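PDB 3WCY: interferon alpha/beta receptor 1 from Mus musculus, which joins IFNAR2 in the heterodimeric receptor for type I interferons, whose binding switches on JAK-STAT signalling. Local coordinates for residues Y98-S103 / G127-L132; R142-S147 / C173-A178; L167-Y172 / T197-K202; P310-T315 / Y370-R375. One frame throughout, in Å; residues are numbered along the deposited sequence.

Contact 1: Y98-S103 / G127-L132; sequences YTAHMS and GNMWAL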
loop_
_atom_site.group_PDB
_atom_site.type_symbol
_atom_site.label_atom_id
_atom_site.label_comp_id
_atom_site.label_asym_id
_atom_site.label_seq_id
_atom_site.Cartn_x
_atom_site.Cartn_y
_atom_site.Cartn_z
ATOM N N TYR A 98 23.554 -4.380 3.920
ATOM C CA TYR A 98 23.509 -3.957 5.323
ATOM C C TYR A 98 24.325 -2.674 5.586
ATOM O O TYR A 98 23.935 -1.861 6.426
ATOM C CB TYR A 98 23.971 -5.087 6.267
ATOM C CG TYR A 98 23.137 -6.351 6.228
ATOM C CD1 TYR A 98 21.840 -6.372 6.735
ATOM C CD2 TYR A 98 23.680 -7.553 5.782
ATOM C CE1 TYR A 98 21.077 -7.541 6.729
ATOM C CE2 TYR A 98 22.934 -8.734 5.791
ATOM C CZ TYR A 98 21.631 -8.723 6.266
ATOM O OH TYR A 98 20.887 -9.881 6.271
ATOM N N THR A 99 25.452 -2.503 4.878
ATOM C CA THR A 99 26.339 -1.345 5.040
ATOM C C THR A 99 25.994 -0.149 4.144
ATOM O O THR A 99 26.529 0.946 4.363
ATOM C CB THR A 99 27.820 -1.756 4.907
ATOM O OG1 THR A 99 28.004 -2.514 3.707
ATOM C CG2 THR A 99 28.330 -2.534 6.117
ATOM N N ALA A 100 25.115 -0.349 3.141
ATOM C CA ALA A 100 24.719 0.699 2.190
ATOM C C ALA A 100 23.784 1.754 2.782
ATOM O O ALA A 100 22.795 1.417 3.437
ATOM C CB ALA A 100 24.099 0.084 0.947
ATOM N N HIS A 101 24.111 3.032 2.540
ATOM C CA HIS A 101 23.350 4.196 2.991
ATOM C C HIS A 101 22.378 4.637 1.906
ATOM O O HIS A 101 22.568 4.313 0.730
ATOM C CB HIS A 101 24.300 5.361 3.316
ATOM C CG HIS A 101 25.118 5.160 4.550
ATOM N ND1 HIS A 101 24.741 5.708 5.764
ATOM C CD2 HIS A 101 26.274 4.479 4.718
ATOM C CE1 HIS A 101 25.676 5.349 6.625
ATOM N NE2 HIS A 101 26.618 4.607 6.042
ATOM N N MET A 102 21.360 5.412 2.300
ATOM C CA MET A 102 20.346 5.943 1.395
ATOM C C MET A 102 20.617 7.407 1.059
ATOM O O MET A 102 20.610 8.256 1.958
ATOM C CB MET A 102 18.964 5.822 2.031
ATOM C CG MET A 102 18.302 4.514 1.777
ATOM S SD MET A 102 16.911 4.300 2.893
ATOM C CE MET A 102 15.797 5.497 2.251
ATOM N N SER A 103 20.827 7.708 -0.240
ATOM C CA SER A 103 21.045 9.078 -0.716
ATOM C C SER A 103 19.689 9.797 -0.688
ATOM O O SER A 103 18.675 9.110 -0.763
ATOM C CB SER A 103 21.627 9.077 -2.128
ATOM O OG SER A 103 20.684 8.594 -3.069
ATOM N N GLY A 127 19.346 1.954 -10.675
ATOM C CA GLY A 127 20.348 1.179 -9.951
ATOM C C GLY A 127 19.937 -0.221 -9.550
ATOM O O GLY A 127 18.976 -0.774 -10.099
ATOM N N ASN A 128 20.683 -0.811 -8.592
ATOM C CA ASN A 128 20.419 -2.167 -8.110
ATOM C C ASN A 128 20.208 -2.313 -6.608
ATOM O O ASN A 128 19.440 -3.186 -6.191
ATOM C CB ASN A 128 21.433 -3.176 -8.646
ATOM C CG ASN A 128 20.789 -4.201 -9.559
ATOM O OD1 ASN A 128 19.929 -4.995 -9.150
ATOM N ND2 ASN A 128 21.162 -4.185 -10.827
ATOM N N MET A 129 20.877 -1.470 -5.800
ATOM C CA MET A 129 20.780 -1.482 -4.339
ATOM C C MET A 129 19.337 -1.344 -3.840
ATOM O O MET A 129 18.951 -2.041 -2.899
ATOM C CB MET A 129 21.668 -0.382 -3.731
ATOM C CG MET A 129 21.922 -0.543 -2.237
ATOM S SD MET A 129 22.780 -2.072 -1.783
ATOM C CE MET A 129 24.419 -1.742 -2.395
ATOM N N TRP A 130 18.542 -0.472 -4.479
ATOM C CA TRP A 130 17.159 -0.229 -4.071
ATOM C C TRP A 130 16.100 -0.698 -5.080
ATOM O O TRP A 130 14.900 -0.600 -4.805
ATOM C CB TRP A 130 16.982 1.238 -3.650
ATOM C CG TRP A 130 18.080 1.713 -2.745
ATOM C CD1 TRP A 130 19.105 2.549 -3.076
ATOM C CD2 TRP A 130 18.344 1.263 -1.407
ATOM N NE1 TRP A 130 19.953 2.704 -2.003
ATOM C CE2 TRP A 130 19.518 1.916 -0.971
ATOM C CE3 TRP A 130 17.689 0.387 -0.523
ATOM C CZ2 TRP A 130 20.053 1.720 0.306
ATOM C CZ3 TRP A 130 18.216 0.201 0.746
ATOM C CH2 TRP A 130 19.380 0.868 1.150
ATOM N N ALA A 131 16.556 -1.284 -6.210
ATOM C CA ALA A 131 15.749 -1.831 -7.301
ATOM C C ALA A 131 14.650 -2.797 -6.839
ATOM O O ALA A 131 13.688 -3.015 -7.582
ATOM C CB ALA A 131 16.652 -2.519 -8.310
ATOM N N LEU A 132 14.793 -3.378 -5.626
ATOM C CA LEU A 132 13.821 -4.289 -5.028
ATOM C C LEU A 132 13.277 -3.769 -3.698
ATOM O O LEU A 132 12.463 -4.447 -3.069
ATOM C CB LEU A 132 14.413 -5.689 -4.850
ATOM C CG LEU A 132 14.918 -6.402 -6.099
ATOM C CD1 LEU A 132 15.554 -7.741 -5.729
ATOM C CD2 LEU A 132 13.806 -6.574 -7.146
#
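M102 and W130 form a Met-aromatic contact, part of an apolar core beside the join of the first two fibronectin type III modules. Residues 98-103 run out of helix 96-99, while 127-132 belong to the loop between strands 116-121 and 138-145. M102 CG lies over the six-membered ring of W130, 4.0 Å from its centroid, in a CH-pi contact; SD hovers farther out, 4.8 Å from that centroid. The indole's opposite face is covered by CG of M129, so the ring is sandwiched between two methionine methylenes, which limits its rotation. M129 owes its place to CG anti to the backbone N (chi1 -165°) and to later bends that bring SD to 3.7 Å from A100 CB, where a small alanine fits. The indole edge meets backbone: CZ2 stands 3.6 Å from H101 O. Cutting W130 back to an alanine is likely to open a gap between M102 and M129 and leave their thioethers less firmly placed. D16 accepts from the backbone N of N128 and M129, and D15 from that of S103. With no hydrogen bond between the segments, cohesion probably rests on apolar packing and the CH-pi contact, the more distant sulfur adding to it.

Contact 2: R142-S147 / C173-A178; sequences RIWQKS and CLEVKA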
loop_
_atom_site.group_PDB
_atom_site.type_symbol
_atom_site.label_atom_id
_atom_site.label_comp_id
_atom_site.label_asym_id
_atom_site.label_seq_id
_atom_site.Cartn_x
_atom_site.Cartn_y
_atom_site.Cartn_z
ATOM N N ARG A 142 8.219 18.319 4.278
ATOM C CA ARG A 142 8.213 19.503 5.133
ATOM C C ARG A 142 8.021 20.733 4.250
ATOM O O ARG A 142 8.792 20.950 3.317
ATOM C CB ARG A 142 9.521 19.619 5.918
ATOM C CG ARG A 142 9.556 18.831 7.215
ATOM C CD ARG A 142 10.846 19.144 7.948
ATOM N NE ARG A 142 11.026 18.337 9.152
ATOM C CZ ARG A 142 12.199 18.131 9.746
ATOM N NH1 ARG A 142 13.309 18.661 9.242
ATOM N NH2 ARG A 142 12.273 17.382 10.840
ATOM N N ILE A 143 6.976 21.520 4.537
ATOM C CA ILE A 143 6.627 22.742 3.810
ATOM C C ILE A 143 6.429 23.925 4.778
ATOM O O ILE A 143 5.884 23.764 5.874
ATOM C CB ILE A 143 5.423 22.511 2.834
ATOM C CG1 ILE A 143 5.233 23.678 1.832
ATOM C CG2 ILE A 143 4.120 22.133 3.565
ATOM C CD1 ILE A 143 4.292 23.415 0.615
ATOM N N TRP A 144 6.903 25.104 4.364
ATOM C CA TRP A 144 6.798 26.371 5.091
ATOM C C TRP A 144 6.968 27.506 4.086
ATOM O O TRP A 144 7.526 27.272 3.015
ATOM C CB TRP A 144 7.897 26.472 6.169
ATOM C CG TRP A 144 9.294 26.517 5.618
ATOM C CD1 TRP A 144 10.008 27.631 5.286
ATOM C CD2 TRP A 144 10.114 25.395 5.272
ATOM N NE1 TRP A 144 11.222 27.273 4.751
ATOM C CE2 TRP A 144 11.328 25.906 4.759
ATOM C CE3 TRP A 144 9.948 24.002 5.353
ATOM C CZ2 TRP A 144 12.374 25.074 4.345
ATOM C CZ3 TRP A 144 10.990 23.180 4.952
ATOM C CH2 TRP A 144 12.179 23.715 4.439
ATOM N N GLN A 145 6.539 28.732 4.434
ATOM C CA GLN A 145 6.753 29.879 3.556
ATOM C C GLN A 145 8.260 30.092 3.725
ATOM O O GLN A 145 8.855 29.517 4.639
ATOM C CB GLN A 145 5.652 30.953 3.677
ATOM C CG GLN A 145 5.343 31.432 5.092
ATOM C CD GLN A 145 4.571 32.727 5.105
ATOM O OE1 GLN A 145 3.458 32.830 4.569
ATOM N NE2 GLN A 145 5.135 33.739 5.752
ATOM N N LYS A 146 8.874 30.877 2.803
ATOM C CA LYS A 146 10.306 31.199 2.681
ATOM C C LYS A 146 10.916 31.766 3.966
ATOM O O LYS A 146 11.998 31.325 4.362
ATOM C CB LYS A 146 10.545 32.140 1.491
ATOM C CG LYS A 146 11.976 32.073 0.957
ATOM C CD LYS A 146 12.486 33.438 0.507
ATOM C CE LYS A 146 13.947 33.429 0.113
ATOM N NZ LYS A 146 14.857 33.203 1.270
ATOM N N SER A 147 10.225 32.720 4.614
ATOM C CA SER A 147 10.715 33.372 5.828
ATOM C C SER A 147 10.345 32.711 7.154
ATOM O O SER A 147 11.052 32.927 8.139
ATOM C CB SER A 147 10.284 34.837 5.861
ATOM O OG SER A 147 10.830 35.562 4.770
ATOM N N CYS A 173 8.893 26.751 0.731
ATOM C CA CYS A 173 10.096 25.935 0.565
ATOM C C CYS A 173 9.862 24.513 1.072
ATOM O O CYS A 173 9.121 24.320 2.040
ATOM C CB CYS A 173 11.314 26.593 1.202
ATOM S SG CYS A 173 11.699 28.233 0.522
ATOM N N LEU A 174 10.429 23.514 0.353
ATOM C CA LEU A 174 10.224 22.080 0.585
ATOM C C LEU A 174 11.470 21.271 0.949
ATOM O O LEU A 174 12.585 21.616 0.551
ATOM C CB LEU A 174 9.567 21.445 -0.660
ATOM C CG LEU A 174 8.055 21.613 -0.912
ATOM C CD1 LEU A 174 7.227 20.969 0.142
ATOM C CD2 LEU A 174 7.642 23.046 -1.245
ATOM N N GLU A 175 11.245 20.150 1.666
ATOM C CA GLU A 175 12.256 19.192 2.116
ATOM C C GLU A 175 11.626 17.785 2.183
ATOM O O GLU A 175 10.647 17.581 2.906
ATOM C CB GLU A 175 12.823 19.614 3.482
ATOM C CG GLU A 175 14.339 19.751 3.490
ATOM C CD GLU A 175 15.003 20.023 4.831
ATOM O OE1 GLU A 175 14.289 20.080 5.860
ATOM O OE2 GLU A 175 16.250 20.159 4.851
ATOM N N VAL A 176 12.165 16.830 1.395
ATOM C CA VAL A 176 11.657 15.452 1.312
ATOM C C VAL A 176 12.692 14.457 1.827
ATOM O O VAL A 176 13.831 14.441 1.360
ATOM C CB VAL A 176 11.160 15.081 -0.117
ATOM C CG1 VAL A 176 10.600 13.664 -0.171
ATOM C CG2 VAL A 176 10.126 16.080 -0.625
ATOM N N LYS A 177 12.267 13.616 2.774
ATOM C CA LYS A 177 13.061 12.568 3.405
ATOM C C LYS A 177 12.580 11.188 2.909
ATOM O O LYS A 177 11.368 10.924 2.884
ATOM C CB LYS A 177 12.900 12.674 4.936
ATOM C CG LYS A 177 13.771 11.749 5.773
ATOM C CD LYS A 177 13.458 11.922 7.259
ATOM C CE LYS A 177 14.590 11.515 8.182
ATOM N NZ LYS A 177 15.679 12.531 8.235
ATOM N N ALA A 178 13.527 10.315 2.519
ATOM C CA ALA A 178 13.199 8.949 2.109
ATOM C C ALA A 178 13.419 8.048 3.306
ATOM O O ALA A 178 14.494 8.067 3.913
ATOM C CB ALA A 178 14.075 8.507 0.949
#
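With CG of W144 set between its backbone N and carbonyl carbon (chi1 65°), the indole swings across onto C173, whose SG stands anti to the carbonyl carbon (chi1 -59°). The two residues are cross-strand neighbours in an antiparallel pair, strands 138-145 and 171-179, at the middle of a four-stranded sheet of a fibronectin type III sandwich. W144 with C173 and R142 with E175 are hydrogen-bonded pairs; I143 with L174, between them, is non-hydrogen-bonded. The bond from C173 N to W144 O, 2.7 Å, runs nearly along the C=O axis, and R142 N donates to E175 O at 2.9 Å in the carbonyl plane; the return bonds are weak. On the face bearing W144, the indole lies over the C173 carbonyl, with C173 CB 3.6 Å from CE2. This large ring suits its place by sheltering the half-cystine, which is joined to C194, and K151 adds a cation-pi contact. R142, extended from CG onward, lies alongside E175, charges matched but in a long salt bridge. On the other face branched chains fill the sandwich interior: L174 reaches V118 and L109 of the facing strands, and its CD1 sits 3.6 Å from CB of I143.

Contact 3: L167-Y172 / T197-K202; sequences LPETTY and TTVANK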
loop_
_atom_site.group_PDB
_atom_site.type_symbol
_atom_site.label_atom_id
_atom_site.label_comp_id
_atom_site.label_asym_id
_atom_site.label_seq_id
_atom_site.Cartn_x
_atom_site.Cartn_y
_atom_site.Cartn_z
ATOM N N LEU A 167 -1.943 29.156 0.005
ATOM C CA LEU A 167 -2.293 30.524 -0.365
ATOM C C LEU A 167 -1.648 30.920 -1.702
ATOM O O LEU A 167 -0.437 30.738 -1.869
ATOM C CB LEU A 167 -1.914 31.525 0.747
ATOM C CG LEU A 167 -2.779 31.511 2.014
ATOM C CD1 LEU A 167 -2.188 30.592 3.089
ATOM C CD2 LEU A 167 -2.935 32.911 2.576
ATOM N N PRO A 168 -2.434 31.471 -2.663
ATOM C CA PRO A 168 -1.851 31.894 -3.949
ATOM C C PRO A 168 -0.798 32.993 -3.802
ATOM O O PRO A 168 -0.743 33.665 -2.767
ATOM C CB PRO A 168 -3.067 32.394 -4.738
ATOM C CG PRO A 168 -4.243 31.761 -4.084
ATOM C CD PRO A 168 -3.886 31.732 -2.633
ATOM N N GLU A 169 0.060 33.152 -4.832
ATOM C CA GLU A 169 1.155 34.137 -4.906
ATOM C C GLU A 169 1.935 34.203 -3.580
ATOM O O GLU A 169 2.291 35.299 -3.143
ATOM C CB GLU A 169 0.644 35.587 -5.016
ATOM C CG GLU A 169 0.047 35.905 -6.381
ATOM C CD GLU A 169 -0.670 37.237 -6.510
ATOM O OE1 GLU A 169 -1.531 37.538 -5.652
ATOM O OE2 GLU A 169 -0.413 37.953 -7.505
ATOM N N THR A 170 2.181 33.034 -2.998
ATOM C CA THR A 170 3.032 32.880 -1.830
ATOM C C THR A 170 4.125 31.873 -2.176
ATOM O O THR A 170 3.888 30.914 -2.907
ATOM C CB THR A 170 2.239 32.374 -0.612
ATOM O OG1 THR A 170 0.940 32.978 -0.600
ATOM C CG2 THR A 170 2.966 32.721 0.678
ATOM N N THR A 171 5.323 32.104 -1.653
ATOM C CA THR A 171 6.488 31.292 -1.984
ATOM C C THR A 171 6.835 30.376 -0.807
ATOM O O THR A 171 7.215 30.858 0.260
ATOM C CB THR A 171 7.654 32.136 -2.544
ATOM O OG1 THR A 171 8.846 31.347 -2.529
ATOM C CG2 THR A 171 7.882 33.443 -1.773
ATOM N N TYR A 172 6.656 29.056 -0.997
ATOM C CA TYR A 172 6.925 28.033 0.018
ATOM C C TYR A 172 8.185 27.233 -0.308
ATOM O O TYR A 172 8.484 27.016 -1.484
ATOM C CB TYR A 172 5.752 27.048 0.142
ATOM C CG TYR A 172 4.401 27.655 0.448
ATOM C CD1 TYR A 172 3.924 27.720 1.755
ATOM C CD2 TYR A 172 3.544 28.055 -0.578
ATOM C CE1 TYR A 172 2.653 28.222 2.040
ATOM C CE2 TYR A 172 2.273 28.558 -0.308
ATOM C CZ TYR A 172 1.832 28.642 1.004
ATOM O OH TYR A 172 0.574 29.130 1.270
ATOM N N THR A 197 3.380 29.927 -5.681
ATOM C CA THR A 197 2.039 29.590 -6.178
ATOM C C THR A 197 1.541 30.667 -7.160
ATOM O O THR A 197 1.962 31.821 -7.062
ATOM C CB THR A 197 1.059 29.371 -5.007
ATOM O OG1 THR A 197 1.205 30.422 -4.052
ATOM C CG2 THR A 197 1.255 28.029 -4.318
ATOM N N THR A 198 0.672 30.288 -8.120
ATOM C CA THR A 198 0.097 31.208 -9.122
ATOM C C THR A 198 -1.158 31.903 -8.554
ATOM O O THR A 198 -1.654 31.477 -7.507
ATOM C CB THR A 198 -0.247 30.452 -10.422
ATOM O OG1 THR A 198 -1.120 29.361 -10.131
ATOM C CG2 THR A 198 0.978 29.967 -11.175
ATOM N N VAL A 199 -1.684 32.951 -9.240
ATOM C CA VAL A 199 -2.902 33.654 -8.789
ATOM C C VAL A 199 -4.134 32.807 -9.092
ATOM O O VAL A 199 -4.264 32.301 -10.209
ATOM C CB VAL A 199 -3.086 35.105 -9.318
ATOM C CG1 VAL A 199 -3.872 35.947 -8.315
ATOM C CG2 VAL A 199 -1.755 35.772 -9.647
ATOM N N ALA A 200 -5.038 32.677 -8.096
ATOM C CA ALA A 200 -6.286 31.904 -8.146
ATOM C C ALA A 200 -6.997 31.966 -9.501
ATOM O O ALA A 200 -7.175 33.057 -10.051
ATOM C CB ALA A 200 -7.225 32.344 -7.029
ATOM N N ASN A 201 -7.354 30.785 -10.054
ATOM C CA ASN A 201 -8.029 30.645 -11.349
ATOM C C ASN A 201 -9.414 31.288 -11.340
ATOM O O ASN A 201 -10.059 31.349 -10.289
ATOM C CB ASN A 201 -8.152 29.156 -11.747
ATOM C CG ASN A 201 -6.968 28.543 -12.477
ATOM O OD1 ASN A 201 -5.945 29.184 -12.759
ATOM N ND2 ASN A 201 -7.090 27.265 -12.805
ATOM N N LYS A 202 -9.882 31.740 -12.525
ATOM C CA LYS A 202 -11.216 32.330 -12.690
ATOM C C LYS A 202 -12.320 31.267 -12.493
ATOM O O LYS A 202 -13.484 31.618 -12.287
ATOM C CB LYS A 202 -11.354 33.087 -14.032
ATOM C CG LYS A 202 -11.249 32.231 -15.295
ATOM C CD LYS A 202 -11.721 33.002 -16.527
ATOM C CE LYS A 202 -11.756 32.140 -17.766
ATOM N NZ LYS A 202 -12.272 32.888 -18.943
#
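T170 O is gripped by the backbone N of T197, which donates a straight bond of 3.0 Å (170° at the hydrogen), tilted from the carbonyl plane. OG1 of T197 lies close to the same oxygen, at 3.0 Å, and to L167 O, at 2.7 Å. The chi1 of 46° turns this hydroxyl toward the bend, a task suited to threonine, whose CG2 meanwhile meets the edge of the Y172 ring. The bend itself is a tyrosine corner, with the Leu-x-Pro-x-Thr-x-Tyr pattern familiar from fibronectin type III domains: L167 N donates to Y172 OH at 2.8 Å, pinning the chain to the phenol. E169, at positive phi, turns the backbone there, and its extended side chain crosses V199, OE2 coming 3.3 Å from CG2. P168 gives a rigid apolar surface, CG lying 4.2 Å from A200 CB. The corner leads into strand 171-179, where Y172 packs on I143 of strand 138-145 and on I116 of strand 116-121, while T197 follows directly on edge strand 193-196.

Contact 4: P310-T315 / Y370-R375; sequences PVITVT and YCVQAR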
loop_
_atom_site.group_PDB
_atom_site.type_symbol
_atom_site.label_atom_id
_atom_site.label_comp_id
_atom_site.label_asym_id
_atom_site.label_seq_id
_atom_site.Cartn_x
_atom_site.Cartn_y
_atom_site.Cartn_z
ATOM N N PRO A 310 -22.854 -8.402 14.445
ATOM C CA PRO A 310 -22.680 -9.174 15.688
ATOM C C PRO A 310 -23.925 -9.129 16.583
ATOM O O PRO A 310 -24.849 -8.358 16.304
ATOM C CB PRO A 310 -21.470 -8.499 16.362
ATOM C CG PRO A 310 -21.044 -7.380 15.456
ATOM C CD PRO A 310 -22.199 -7.087 14.558
ATOM N N VAL A 311 -23.957 -9.952 17.654
ATOM C CA VAL A 311 -25.096 -9.973 18.583
ATOM C C VAL A 311 -24.774 -9.190 19.862
ATOM O O VAL A 311 -24.010 -9.652 20.715
ATOM C CB VAL A 311 -25.706 -11.375 18.861
ATOM C CG1 VAL A 311 -27.050 -11.246 19.565
ATOM C CG2 VAL A 311 -25.853 -12.188 17.579
ATOM N N ILE A 312 -25.366 -7.991 19.968
ATOM C CA ILE A 312 -25.201 -7.058 21.079
ATOM C C ILE A 312 -26.079 -7.429 22.292
ATOM O O ILE A 312 -27.253 -7.785 22.129
ATOM C CB ILE A 312 -25.344 -5.579 20.588
ATOM C CG1 ILE A 312 -24.717 -4.579 21.570
ATOM C CG2 ILE A 312 -26.786 -5.196 20.187
ATOM C CD1 ILE A 312 -24.420 -3.188 20.984
ATOM N N THR A 313 -25.483 -7.377 23.497
ATOM C CA THR A 313 -26.138 -7.674 24.776
ATOM C C THR A 313 -25.946 -6.475 25.716
ATOM O O THR A 313 -24.816 -6.014 25.900
ATOM C CB THR A 313 -25.583 -8.974 25.391
ATOM O OG1 THR A 313 -25.284 -9.934 24.372
ATOM C CG2 THR A 313 -26.527 -9.584 26.387
ATOM N N VAL A 314 -27.043 -5.949 26.280
ATOM C CA VAL A 314 -26.962 -4.796 27.183
ATOM C C VAL A 314 -27.433 -5.109 28.588
ATOM O O VAL A 314 -28.507 -5.672 28.776
ATOM C CB VAL A 314 -27.540 -3.466 26.629
ATOM C CG1 VAL A 314 -26.724 -2.959 25.444
ATOM C CG2 VAL A 314 -29.012 -3.596 26.254
ATOM N N THR A 315 -26.612 -4.766 29.570
ATOM C CA THR A 315 -26.906 -4.997 30.976
ATOM C C THR A 315 -26.797 -3.663 31.708
ATOM O O THR A 315 -25.696 -3.194 32.016
ATOM C CB THR A 315 -26.020 -6.122 31.540
ATOM O OG1 THR A 315 -25.914 -7.179 30.583
ATOM C CG2 THR A 315 -26.542 -6.671 32.845
ATOM N N TYR A 370 -31.004 4.886 26.324
ATOM C CA TYR A 370 -29.808 4.913 25.484
ATOM C C TYR A 370 -29.845 3.802 24.436
ATOM O O TYR A 370 -30.114 2.648 24.770
ATOM C CB TYR A 370 -28.529 4.815 26.334
ATOM C CG TYR A 370 -28.190 6.085 27.084
ATOM C CD1 TYR A 370 -27.508 7.126 26.461
ATOM C CD2 TYR A 370 -28.518 6.233 28.428
ATOM C CE1 TYR A 370 -27.191 8.298 27.148
ATOM C CE2 TYR A 370 -28.197 7.396 29.129
ATOM C CZ TYR A 370 -27.532 8.428 28.483
ATOM O OH TYR A 370 -27.206 9.575 29.167
ATOM N N CYS A 371 -29.572 4.157 23.173
ATOM C CA CYS A 371 -29.555 3.227 22.050
ATOM C C CYS A 371 -28.137 2.866 21.637
ATOM O O CYS A 371 -27.372 3.742 21.239
ATOM C CB CYS A 371 -30.358 3.779 20.880
ATOM S SG CYS A 371 -31.888 2.873 20.551
ATOM N N VAL A 372 -27.793 1.570 21.729
ATOM C CA VAL A 372 -26.460 1.048 21.392
ATOM C C VAL A 372 -26.469 0.249 20.075
ATOM O O VAL A 372 -27.471 -0.387 19.735
ATOM C CB VAL A 372 -25.811 0.233 22.554
ATOM C CG1 VAL A 372 -24.290 0.324 22.504
ATOM C CG2 VAL A 372 -26.323 0.683 23.923
ATOM N N GLN A 373 -25.338 0.298 19.349
ATOM C CA GLN A 373 -25.085 -0.395 18.087
ATOM C C GLN A 373 -23.627 -0.828 18.046
ATOM O O GLN A 373 -22.761 -0.073 18.486
ATOM C CB GLN A 373 -25.386 0.518 16.899
ATOM C CG GLN A 373 -26.551 0.045 16.053
ATOM C CD GLN A 373 -26.544 0.671 14.683
ATOM O OE1 GLN A 373 -25.533 0.656 13.968
ATOM N NE2 GLN A 373 -27.687 1.195 14.265
ATOM N N ALA A 374 -23.345 -2.038 17.536
ATOM C CA ALA A 374 -21.969 -2.542 17.478
ATOM C C ALA A 374 -21.576 -3.211 16.165
ATOM O O ALA A 374 -22.425 -3.741 15.448
ATOM C CB ALA A 374 -21.696 -3.482 18.642
ATOM N N ARG A 375 -20.269 -3.193 15.868
ATOM C CA ARG A 375 -19.676 -3.812 14.690
ATOM C C ARG A 375 -18.342 -4.457 15.035
ATOM O O ARG A 375 -17.689 -4.062 16.006
ATOM C CB ARG A 375 -19.553 -2.822 13.514
ATOM C CG ARG A 375 -20.822 -2.712 12.649
ATOM C CD ARG A 375 -21.126 -3.947 11.795
ATOM N NE ARG A 375 -20.119 -4.165 10.753
ATOM C CZ ARG A 375 -20.137 -5.168 9.880
ATOM N NH1 ARG A 375 -21.119 -6.061 9.904
ATOM N NH2 ARG A 375 -19.177 -5.282 8.973
#
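In this fibronectin type III beta sandwich, I312 meets V372 and A374 across the core, strand 311-316 lying at the edge of one sheet and strand 369-376 inside the other. The short segments' axes pass 7.4 Å apart at 143°, and no hydrogen bond links them, as expected of strands facing each other from separate sheets. I312 is the central contributor: CG1 stands anti to the backbone N (chi1 -160°) and the chain continues extended, which carries CD1 to 3.6 Å from A374 CB and 3.8 Å from V372 CG1. The small alanine lets the isoleucine tip come down close to the strand, while branched V372 fills the width beside it. V314 completes the row, its CG1 4.0 Å from V372 CG2, the two valines lying alongside and pointing opposite ways. P310 closes the other end: ring atom CD lies 3.5 Å from A374 O, and CG rests 3.9 Å from R375 CA. A glycine in place of P310 would probably uncover this stretch of backbone, open a gap beside V325 and let the chain entering the strand flex. The opposing surfaces are thus almost wholly aliphatic, so the contact is hydrophobic, its specificity set by shape rather than by polar pairing.

In the fold
Contacts 1, 2 and 3 come from the second fibronectin type III module, contact 4 from the fourth. Contact 1 closes along the chain before the others open; contacts 2 and 3 then interleave, and both use strand 171-179. Their centres lie about 17 Å apart, and they touch through K146 N and T171 O, a probable hydrogen bond of 3.0 Å. At the far end of the same strand, M102 of contact 1 packs on A178, so one strand spans the module from the end facing the first module to the tyrosine corner. Contact 4 lies about 48 to 52 Å from the other centres, as expected for modules set one after another along the chain.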